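Local atomic coordinates of Syntaxin1 (Monosiga brevicollis, PDB entry 2XHE), a protein that probably acts as a SNAP receptor (SNARE) of the syntaxin family, binding partner SNARE proteins in membrane fusion. Residues 109-114 with 134-139; 58-63 with 145-150. One frame throughout, in Å; residues are numbered along the deposited sequence.

Contact 1 of 2, residues 109-114 with 134-139; sequences KQIEKE and RIRQSQ
Arg136 reaches from helix 131-171 to Glu114 on helix 80-116, and their salt bridge is the one polar link between residues 109-114 and 134-139. The bond is weak: Arg136 NH1 lies 3.5 Å from Glu114 OE1, although the N-H points well at its acceptor, at 159°. OE1 meets the guanidinium at its edge and in its plane. The carboxylate is turned across that plane, 89° from it, so the pair is not the coplanar, bidentate kind; Arg136 NH2 stays 3.6 Å from Glu114 OE1. The stronger polar partner of Arg136 NH1 is Asn115 OD1, one residue beyond Glu114, so NH1 is divided between neighbouring acceptors. A bend at chi3 (140°) interrupts the arginine chain and brings its guanidinium across the end of Glu114. An alanine in place of this glutamate removes the carboxylate, and the guanidinium would probably be left without its charge mate across this contact, and with one restraint fewer on its rotation.

These helices belong to the N-terminal helical bundle of syntaxins, the Habc domain, and the backbones are closest at Ile111 and Arg136, whose CA atoms are 7.7 Å apart. The remaining contacts are van der Waals touches of carbon on the guanidinium: Ile111 CG2 lies 4.0 Å from Arg136 NH1, obliquely to the group, and Glu114 CB lies 3.6 Å from the same nitrogen. Ile111 is buried, packing also on Phe46 and Val50 of helix 44-72. Beyond the pair, Arg134 and Gln139 turn to the chain of another protein, where Arg134 NH1 makes a salt bridge with an acidic side chain.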
loop_
_atom_site.group_PDB
_atom_site.type_symbol
_atom_site.label_atom_id
_atom_site.label_comp_id
_atom_site.label_asym_id
_atom_site.label_seq_id
_atom_site.Cartn_x
_atom_site.Cartn_y
_atom_site.Cartn_z
ATOM N N LYS B 109 1.554 -30.037 4.174
ATOM C CA LYS B 109 0.425 -30.883 3.789
ATOM C C LYS B 109 -0.359 -31.354 4.999
ATOM O O LYS B 109 -1.587 -31.319 4.999
ATOM C CB LYS B 109 0.867 -32.072 2.930
ATOM C CG LYS B 109 0.933 -31.741 1.442
ATOM C CD LYS B 109 1.444 -32.902 0.604
ATOM C CE LYS B 109 1.646 -32.479 -0.849
ATOM N NZ LYS B 109 2.254 -33.564 -1.675
ATOM N N GLN B 110 0.350 -31.780 6.038
ATOM C CA GLN B 110 -0.305 -32.241 7.254
ATOM C C GLN B 110 -1.217 -31.143 7.821
ATOM O O GLN B 110 -2.342 -31.421 8.243
ATOM C CB GLN B 110 0.733 -32.718 8.283
ATOM C CG GLN B 110 0.166 -33.128 9.656
ATOM C CD GLN B 110 -1.001 -34.109 9.561
ATOM O OE1 GLN B 110 -1.121 -34.869 8.590
ATOM N NE2 GLN B 110 -1.869 -34.093 10.576
ATOM N N ILE B 111 -0.745 -29.896 7.805
ATOM C CA ILE B 111 -1.525 -28.785 8.353
ATOM C C ILE B 111 -2.712 -28.455 7.452
ATOM O O ILE B 111 -3.776 -28.061 7.935
ATOM C CB ILE B 111 -0.674 -27.514 8.581
ATOM C CG1 ILE B 111 0.576 -27.841 9.402
ATOM C CG2 ILE B 111 -1.494 -26.451 9.293
ATOM C CD1 ILE B 111 1.428 -26.625 9.758
ATOM N N GLU B 112 -2.522 -28.629 6.145
ATOM C CA GLU B 112 -3.587 -28.415 5.177
ATOM C C GLU B 112 -4.748 -29.342 5.484
ATOM O O GLU B 112 -5.847 -28.885 5.786
ATOM C CB GLU B 112 -3.093 -28.666 3.756
ATOM C CG GLU B 112 -4.146 -28.398 2.700
ATOM C CD GLU B 112 -3.813 -29.053 1.379
ATOM O OE1 GLU B 112 -2.784 -29.767 1.327
ATOM O OE2 GLU B 112 -4.577 -28.859 0.402
ATOM N N LYS B 113 -4.495 -30.645 5.407
ATOM C CA LYS B 113 -5.488 -31.644 5.790
ATOM C C LYS B 113 -6.073 -31.335 7.168
ATOM O O LYS B 113 -7.283 -31.392 7.361
ATOM C CB LYS B 113 -4.884 -33.052 5.763
ATOM C CG LYS B 113 -4.506 -33.539 4.363
ATOM C CD LYS B 113 -3.885 -34.939 4.388
ATOM C CE LYS B 113 -3.492 -35.401 2.983
ATOM N NZ LYS B 113 -2.786 -36.715 2.982
ATOM N N GLU B 114 -5.209 -31.002 8.121
ATOM C CA GLU B 114 -5.663 -30.650 9.466
ATOM C C GLU B 114 -6.682 -29.511 9.427
ATOM O O GLU B 114 -7.709 -29.574 10.106
ATOM C CB GLU B 114 -4.477 -30.274 10.368
ATOM C CG GLU B 114 -4.065 -31.348 11.371
ATOM C CD GLU B 114 -2.846 -30.945 12.197
ATOM O OE1 GLU B 114 -2.089 -30.057 11.749
ATOM O OE2 GLU B 114 -2.639 -31.514 13.293
ATOM N N ARG B 134 -8.213 -19.638 12.605
ATOM C CA ARG B 134 -7.662 -18.407 12.045
ATOM C C ARG B 134 -6.132 -18.414 12.080
ATOM O O ARG B 134 -5.482 -18.151 11.062
ATOM C CB ARG B 134 -8.205 -17.186 12.785
ATOM C CG ARG B 134 -9.659 -16.848 12.465
ATOM C CD ARG B 134 -10.150 -15.697 13.333
ATOM N NE ARG B 134 -9.237 -14.560 13.264
ATOM C CZ ARG B 134 -9.005 -13.726 14.272
ATOM N NH1 ARG B 134 -9.618 -13.903 15.435
ATOM N NH2 ARG B 134 -8.150 -12.724 14.118
ATOM N N ILE B 135 -5.574 -18.716 13.257
ATOM C CA ILE B 135 -4.130 -18.825 13.453
ATOM C C ILE B 135 -3.522 -19.883 12.545
ATOM O O ILE B 135 -2.522 -19.640 11.874
ATOM C CB ILE B 135 -3.789 -19.158 14.919
ATOM C CG1 ILE B 135 -3.964 -17.918 15.795
ATOM C CG2 ILE B 135 -2.365 -19.687 15.051
ATOM C CD1 ILE B 135 -4.132 -18.222 17.261
ATOM N N ARG B 136 -4.131 -21.060 12.521
ATOM C CA ARG B 136 -3.653 -22.129 11.656
ATOM C C ARG B 136 -3.573 -21.676 10.197
ATOM O O ARG B 136 -2.593 -21.952 9.504
ATOM C CB ARG B 136 -4.562 -23.355 11.773
ATOM C CG ARG B 136 -4.607 -23.985 13.159
ATOM C CD ARG B 136 -5.609 -25.135 13.214
ATOM N NE ARG B 136 -5.084 -26.243 14.002
ATOM C CZ ARG B 136 -4.334 -27.219 13.505
ATOM N NH1 ARG B 136 -4.037 -27.229 12.214
ATOM N NH2 ARG B 136 -3.881 -28.179 14.302
ATOM N N GLN B 137 -4.608 -20.977 9.739
ATOM C CA GLN B 137 -4.682 -20.536 8.350
ATOM C C GLN B 137 -3.651 -19.471 7.989
ATOM O O GLN B 137 -3.055 -19.540 6.917
ATOM C CB GLN B 137 -6.091 -20.065 8.005
ATOM C CG GLN B 137 -7.068 -21.209 7.796
ATOM C CD GLN B 137 -8.508 -20.750 7.644
ATOM O OE1 GLN B 137 -8.836 -19.584 7.888
ATOM N NE2 GLN B 137 -9.377 -21.675 7.250
ATOM N N SER B 138 -3.422 -18.501 8.870
ATOM C CA SER B 138 -2.398 -17.496 8.588
ATOM C C SER B 138 -0.983 -18.064 8.659
ATOM O O SER B 138 -0.121 -17.668 7.876
ATOM C CB SER B 138 -2.547 -16.252 9.463
ATOM O OG SER B 138 -2.740 -16.601 10.810
ATOM N N GLN B 139 -0.751 -18.997 9.583
ATOM C CA GLN B 139 0.524 -19.714 9.647
ATOM C C GLN B 139 0.748 -20.530 8.373
ATOM O O GLN B 139 1.822 -20.484 7.757
ATOM C CB GLN B 139 0.573 -20.663 10.858
ATOM C CG GLN B 139 0.612 -20.006 12.240
ATOM C CD GLN B 139 1.936 -19.318 12.553
ATOM O OE1 GLN B 139 2.909 -19.419 11.804
ATOM N NE2 GLN B 139 1.969 -18.604 13.665
#

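Contact 2 of 2, residues 58-63 with 145-150; sequences EDIEQA and RKFVKV
Val150 faces Ile60 and Glu61 of helix 44-72 with both methyl groups, but divides them unevenly. Its CG1 stands anti to the backbone N (chi1 178°), and this branch meets both neighbours: Glu61 CG at 3.7 Å and Ile60 CG2 at 4.0 Å. The other branch, Val150 CG2, lies 3.9 Å from the same Glu61 CG. Glu61 therefore contributes its aliphatic stem, crossing the valine at about a right angle, while its chain runs on extended beyond CG. Its carboxylate ends on the exposed side, where Glu61 OE1 and Lys146 NZ remain 5.2 Å apart, opposite in charge but not in contact.

The two segments run nearly parallel, 11° between their directions and 10.7 Å between their axes, as two helices of the Habc bundle that precedes the SNARE motif in syntaxins. Deeper in that bundle Ile60 uses both of its arms. CG2 goes to Val150, and CD1, at the end of the other arm, comes to 4.4 Å from Phe147 CE1, near the plane of the ring and at its edge. The phenyl group is carried there by a first torsion of -174°, which sets CG anti to the backbone N. Leu100 and Ile104 of helix 80-116 bring in the third helix, against Ile60 and Phe147 respectively, and Met232 of helix 214-237 packs on the phenylalanine as well. Val150 is further enclosed by Ile57 and Ile64, about a turn before and after Ile60 and Glu61.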
loop_
_atom_site.group_PDB
_atom_site.type_symbol
_atom_site.label_atom_id
_atom_site.label_comp_id
_atom_site.label_asym_id
_atom_site.label_seq_id
_atom_site.Cartn_x
_atom_site.Cartn_y
_atom_site.Cartn_z
ATOM N N GLU B 58 15.088 -21.546 7.469
ATOM C CA GLU B 58 16.355 -20.867 7.772
ATOM C C GLU B 58 17.577 -21.757 7.484
ATOM O O GLU B 58 18.551 -21.308 6.881
ATOM C CB GLU B 58 16.388 -20.361 9.219
ATOM C CG GLU B 58 15.345 -19.305 9.552
ATOM C CD GLU B 58 15.530 -18.715 10.949
ATOM O OE1 GLU B 58 16.620 -18.894 11.541
ATOM O OE2 GLU B 58 14.586 -18.066 11.454
ATOM N N ASP B 59 17.524 -23.017 7.913
ATOM C CA ASP B 59 18.583 -23.973 7.606
ATOM C C ASP B 59 18.822 -24.036 6.102
ATOM O O ASP B 59 19.941 -23.805 5.636
ATOM C CB ASP B 59 18.246 -25.365 8.147
ATOM C CG ASP B 59 18.469 -25.483 9.656
ATOM O OD1 ASP B 59 19.146 -24.600 10.236
ATOM O OD2 ASP B 59 17.968 -26.461 10.261
ATOM N N ILE B 60 17.767 -24.341 5.347
ATOM C CA ILE B 60 17.857 -24.374 3.892
ATOM C C ILE B 60 18.469 -23.082 3.330
ATOM O O ILE B 60 19.319 -23.132 2.441
ATOM C CB ILE B 60 16.490 -24.630 3.235
ATOM C CG1 ILE B 60 15.902 -25.957 3.708
ATOM C CG2 ILE B 60 16.608 -24.624 1.719
ATOM C CD1 ILE B 60 14.726 -26.421 2.859
ATOM N N GLU B 61 18.046 -21.931 3.852
ATOM C CA GLU B 61 18.569 -20.642 3.392
ATOM C C GLU B 61 20.087 -20.564 3.466
ATOM O O GLU B 61 20.730 -20.090 2.533
ATOM C CB GLU B 61 17.962 -19.481 4.174
ATOM C CG GLU B 61 16.567 -19.113 3.725
ATOM C CD GLU B 61 16.169 -17.719 4.152
ATOM O OE1 GLU B 61 16.399 -16.774 3.363
ATOM O OE2 GLU B 61 15.631 -17.570 5.273
ATOM N N GLN B 62 20.648 -21.019 4.587
ATOM C CA GLN B 62 22.095 -21.041 4.791
ATOM C C GLN B 62 22.736 -22.077 3.871
ATOM O O GLN B 62 23.732 -21.802 3.203
ATOM C CB GLN B 62 22.420 -21.364 6.252
ATOM C CG GLN B 62 23.229 -20.293 6.987
ATOM C CD GLN B 62 22.421 -19.033 7.292
ATOM O OE1 GLN B 62 21.190 -19.066 7.355
ATOM N NE2 GLN B 62 23.118 -17.916 7.488
ATOM N N ALA B 63 22.149 -23.269 3.842
ATOM C CA ALA B 63 22.605 -24.350 2.977
ATOM C C ALA B 63 22.681 -23.944 1.500
ATOM O O ALA B 63 23.645 -24.267 0.807
ATOM C CB ALA B 63 21.703 -25.574 3.151
ATOM N N ARG B 145 4.292 -19.621 1.399
ATOM C CA ARG B 145 4.909 -18.584 0.588
ATOM C C ARG B 145 6.392 -18.503 0.900
ATOM O O ARG B 145 7.219 -18.644 -0.000
ATOM C CB ARG B 145 4.208 -17.221 0.756
ATOM C CG ARG B 145 2.822 -17.130 0.080
ATOM C CD ARG B 145 2.240 -15.692 0.048
ATOM N NE ARG B 145 1.829 -15.205 1.368
ATOM C CZ ARG B 145 0.777 -15.662 2.053
ATOM N NH1 ARG B 145 0.013 -16.634 1.551
ATOM N NH2 ARG B 145 0.489 -15.152 3.251
ATOM N N LYS B 146 6.733 -18.297 2.171
ATOM C CA LYS B 146 8.141 -18.249 2.586
ATOM C C LYS B 146 8.908 -19.429 1.985
ATOM O O LYS B 146 10.009 -19.253 1.471
ATOM C CB LYS B 146 8.282 -18.205 4.115
ATOM C CG LYS B 146 9.695 -17.919 4.636
ATOM C CD LYS B 146 10.195 -16.520 4.264
ATOM C CE LYS B 146 11.160 -16.545 3.070
ATOM N NZ LYS B 146 11.507 -15.176 2.563
ATOM N N PHE B 147 8.302 -20.615 2.012
ATOM C CA PHE B 147 8.910 -21.813 1.435
ATOM C C PHE B 147 9.175 -21.765 -0.087
ATOM O O PHE B 147 10.301 -22.021 -0.521
ATOM C CB PHE B 147 8.117 -23.073 1.807
ATOM C CG PHE B 147 8.770 -24.341 1.350
ATOM C CD1 PHE B 147 10.104 -24.583 1.628
ATOM C CD2 PHE B 147 8.063 -25.288 0.634
ATOM C CE1 PHE B 147 10.716 -25.744 1.200
ATOM C CE2 PHE B 147 8.672 -26.453 0.206
ATOM C CZ PHE B 147 9.995 -26.677 0.482
ATOM N N VAL B 148 8.149 -21.453 -0.884
ATOM C CA VAL B 148 8.286 -21.362 -2.345
ATOM C C VAL B 148 9.348 -20.321 -2.726
ATOM O O VAL B 148 10.113 -20.512 -3.680
ATOM C CB VAL B 148 6.913 -21.045 -3.049
ATOM C CG1 VAL B 148 7.087 -20.686 -4.542
ATOM C CG2 VAL B 148 5.936 -22.212 -2.910
ATOM N N LYS B 149 9.404 -19.231 -1.964
ATOM C CA LYS B 149 10.365 -18.166 -2.236
ATOM C C LYS B 149 11.798 -18.593 -1.950
ATOM O O LYS B 149 12.698 -18.233 -2.694
ATOM C CB LYS B 149 10.011 -16.893 -1.459
ATOM C CG LYS B 149 11.006 -15.749 -1.634
ATOM C CD LYS B 149 10.684 -14.565 -0.712
ATOM C CE LYS B 149 9.430 -13.792 -1.160
ATOM N NZ LYS B 149 8.126 -14.407 -0.753
ATOM N N VAL B 150 12.006 -19.360 -0.877
ATOM C CA VAL B 150 13.340 -19.871 -0.540
ATOM C C VAL B 150 13.773 -20.889 -1.565
ATOM O O VAL B 150 14.903 -20.860 -2.042
ATOM C CB VAL B 150 13.429 -20.538 0.869
ATOM C CG1 VAL B 150 14.819 -21.080 1.096
ATOM C CG2 VAL B 150 13.125 -19.542 1.963
#

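How the contacts relate
From the N terminus, the chain passes first through residues 58-63 on helix 44-72, then through 109-114 on helix 80-116, and turns back by way of helix 119-122 into helix 131-171. Early on that helix, residues 134-139 close the shorter loop at contact 1; further along, 145-150 close the longer one at contact 2. The short loop, with 19 residues between its ends, is thus nested inside the long one, with 81. Both contacts use helix 131-171, tying it first to helix 80-116 and then to helix 44-72. Their centres lie about 19 Å apart and their nearest atoms about 5 Å, so the two do not touch; contact 2 is nearer the middle of the chain.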